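Local coordinates for protein short-chain-enoyl-CoA hydratase (Clostridium acetobutylicum, PDB 5Z7R) that catalyses the reversible hydration of crotonyl-CoA and other short-chain enoyl-CoA thioesters in butanoate metabolism, at residues 86-91 / 142-148. Residues are numbered along the deposited sequence; the frame is centred on the assembly and turned at random.
Sequences GNKVFR and GFGGTQR
Gly86, having no side chain, brings its CA to 3.7 Å from CD1 of Phe143 and lets the aromatic ring lie directly against helix 76-95. One residue on, Asn87 lays its amide along the backbone from Gly142 to Gly144. Its ND2 is held by Gly83 O and by Glu229 of a second subunit, whose carboxylate also takes the N-H of Gly144, while OD1 accepts from a bridging water at 2.6 Å. That water also donates to Asn87 O and accepts from NH1 of Arg148 at 2.8 Å, linking the two helices. In Phe90, CG anti to the carbonyl carbon (chi1 -71°) swings the ring toward Phe143, bringing CE2 to 3.5 Å from CB of Phe143; the edge of Phe143 is turned toward the face of Phe90 in an offset edge-to-face pair, planes at 74°. A flat apolar ring suits this buried place, which Leu33 and Ile115 also line. Arg91 sets its CD 3.9 Å from Arg148 NH2, at the edge of that guanidinium; Glu94 bridges to both arginines, and Asp223 of the second subunit to Arg91, which probably offsets the like charges. Gly144, N-cap of helix 145-153, has a positive phi (113°) that glycine adopts easily. Glu114, probably the catalytic nucleophile as in related crotonases, accepts from the N-H groups of Phe143 and Gly145, placing this glycine-rich turn beside the active site of the crotonase fold.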
loop_
_atom_site.group_PDB
_atom_site.type_symbol
_atom_site.label_atom_id
_atom_site.label_comp_id
_atom_site.label_asym_id
_atom_site.label_seq_id
_atom_site.Cartn_x
_atom_site.Cartn_y
_atom_site.Cartn_z
ATOM N N GLY A 86 -22.686 -8.077 5.748
ATOM C CA GLY A 86 -22.080 -9.406 5.735
ATOM C C GLY A 86 -20.592 -9.311 6.009
ATOM O O GLY A 86 -20.090 -9.818 7.029
ATOM N N ASN A 87 -19.893 -8.611 5.103
ATOM C CA ASN A 87 -18.449 -8.350 5.250
ATOM C C ASN A 87 -18.035 -7.828 6.622
ATOM O O ASN A 87 -16.968 -8.185 7.163
ATOM C CB ASN A 87 -17.994 -7.371 4.178
ATOM C CG ASN A 87 -17.553 -8.067 2.936
ATOM O OD1 ASN A 87 -16.587 -8.820 2.970
ATOM N ND2 ASN A 87 -18.244 -7.838 1.835
ATOM N N LYS A 88 -18.875 -6.978 7.187
ATOM C CA LYS A 88 -18.572 -6.483 8.507
ATOM C C LYS A 88 -18.588 -7.642 9.526
ATOM O O LYS A 88 -17.756 -7.697 10.418
ATOM C CB LYS A 88 -19.544 -5.375 8.909
ATOM C CG LYS A 88 -19.141 -4.697 10.203
ATOM C CD LYS A 88 -19.688 -3.269 10.327
ATOM C CE LYS A 88 -21.203 -3.230 10.455
ATOM N NZ LYS A 88 -21.724 -4.221 11.451
ATOM N N VAL A 89 -19.539 -8.559 9.383
ATOM C CA VAL A 89 -19.603 -9.703 10.277
ATOM C C VAL A 89 -18.385 -10.618 10.056
ATOM O O VAL A 89 -17.687 -10.977 10.975
ATOM C CB VAL A 89 -20.895 -10.532 10.080
ATOM C CG1 VAL A 89 -20.801 -11.792 10.906
ATOM C CG2 VAL A 89 -22.129 -9.731 10.480
ATOM N N PHE A 90 -18.146 -10.982 8.815
ATOM C CA PHE A 90 -16.979 -11.827 8.471
ATOM C C PHE A 90 -15.607 -11.231 8.809
ATOM O O PHE A 90 -14.708 -11.942 9.229
ATOM C CB PHE A 90 -17.061 -12.138 6.999
ATOM C CG PHE A 90 -18.160 -13.082 6.660
ATOM C CD1 PHE A 90 -19.151 -13.396 7.600
ATOM C CD2 PHE A 90 -18.199 -13.686 5.417
ATOM C CE1 PHE A 90 -20.171 -14.257 7.281
ATOM C CE2 PHE A 90 -19.221 -14.560 5.096
ATOM C CZ PHE A 90 -20.212 -14.837 6.023
ATOM N N ARG A 91 -15.460 -9.919 8.648
ATOM C CA ARG A 91 -14.220 -9.234 8.998
ATOM C C ARG A 91 -13.983 -9.271 10.484
ATOM O O ARG A 91 -12.824 -9.330 10.928
ATOM C CB ARG A 91 -14.261 -7.777 8.535
ATOM C CG ARG A 91 -13.024 -6.990 8.874
ATOM C CD ARG A 91 -11.815 -7.628 8.190
ATOM N NE ARG A 91 -10.701 -6.696 8.156
ATOM C CZ ARG A 91 -9.414 -7.020 8.286
ATOM N NH1 ARG A 91 -8.498 -6.048 8.258
ATOM N NH2 ARG A 91 -9.025 -8.278 8.419
ATOM N N GLY A 142 -20.376 -11.313 -2.519
ATOM C CA GLY A 142 -20.849 -10.193 -1.700
ATOM C C GLY A 142 -20.341 -10.181 -0.275
ATOM O O GLY A 142 -20.497 -9.190 0.413
ATOM N N PHE A 143 -19.700 -11.244 0.189
ATOM C CA PHE A 143 -19.180 -11.279 1.573
ATOM C C PHE A 143 -17.675 -11.571 1.607
ATOM O O PHE A 143 -17.183 -12.256 2.518
ATOM C CB PHE A 143 -19.896 -12.347 2.430
ATOM C CG PHE A 143 -21.395 -12.205 2.523
ATOM C CD1 PHE A 143 -22.037 -10.970 2.422
ATOM C CD2 PHE A 143 -22.171 -13.322 2.800
ATOM C CE1 PHE A 143 -23.412 -10.858 2.534
ATOM C CE2 PHE A 143 -23.555 -13.217 2.934
ATOM C CZ PHE A 143 -24.174 -11.984 2.796
ATOM N N GLY A 144 -16.948 -11.051 0.621
ATOM C CA GLY A 144 -15.500 -11.046 0.650
ATOM C C GLY A 144 -14.902 -11.939 -0.410
ATOM O O GLY A 144 -13.714 -11.899 -0.648
ATOM N N GLY A 145 -15.724 -12.704 -1.095
ATOM C CA GLY A 145 -15.220 -13.715 -2.028
ATOM C C GLY A 145 -14.162 -13.215 -2.994
ATOM O O GLY A 145 -13.163 -13.915 -3.224
ATOM N N THR A 146 -14.380 -12.015 -3.552
ATOM C CA THR A 146 -13.544 -11.444 -4.613
ATOM C C THR A 146 -12.182 -11.078 -4.080
ATOM O O THR A 146 -11.267 -10.831 -4.844
ATOM C CB THR A 146 -14.164 -10.166 -5.236
ATOM O OG1 THR A 146 -14.241 -9.092 -4.280
ATOM C CG2 THR A 146 -15.547 -10.444 -5.803
ATOM N N GLN A 147 -12.050 -11.025 -2.762
ATOM C CA GLN A 147 -10.816 -10.622 -2.151
ATOM C C GLN A 147 -10.078 -11.758 -1.440
ATOM O O GLN A 147 -8.834 -11.854 -1.522
ATOM C CB GLN A 147 -11.089 -9.522 -1.127
ATOM C CG GLN A 147 -11.605 -8.226 -1.705
ATOM C CD GLN A 147 -10.918 -7.842 -3.007
ATOM O OE1 GLN A 147 -9.686 -7.745 -3.068
ATOM N NE2 GLN A 147 -11.718 -7.626 -4.059
ATOM N N ARG A 148 -10.822 -12.579 -0.705
ATOM C CA ARG A 148 -10.212 -13.571 0.118
ATOM C C ARG A 148 -9.725 -14.781 -0.754
ATOM O O ARG A 148 -8.658 -15.324 -0.527
ATOM C CB ARG A 148 -11.142 -13.969 1.275
ATOM C CG ARG A 148 -11.191 -12.924 2.413
ATOM C CD ARG A 148 -11.765 -13.438 3.729
ATOM N NE ARG A 148 -11.748 -12.410 4.763
ATOM C CZ ARG A 148 -12.767 -11.560 5.001
ATOM N NH1 ARG A 148 -13.878 -11.636 4.306
ATOM N NH2 ARG A 148 -12.671 -10.614 5.915
HETATM O O HOH W 1 -15.423 -9.507 5.153
#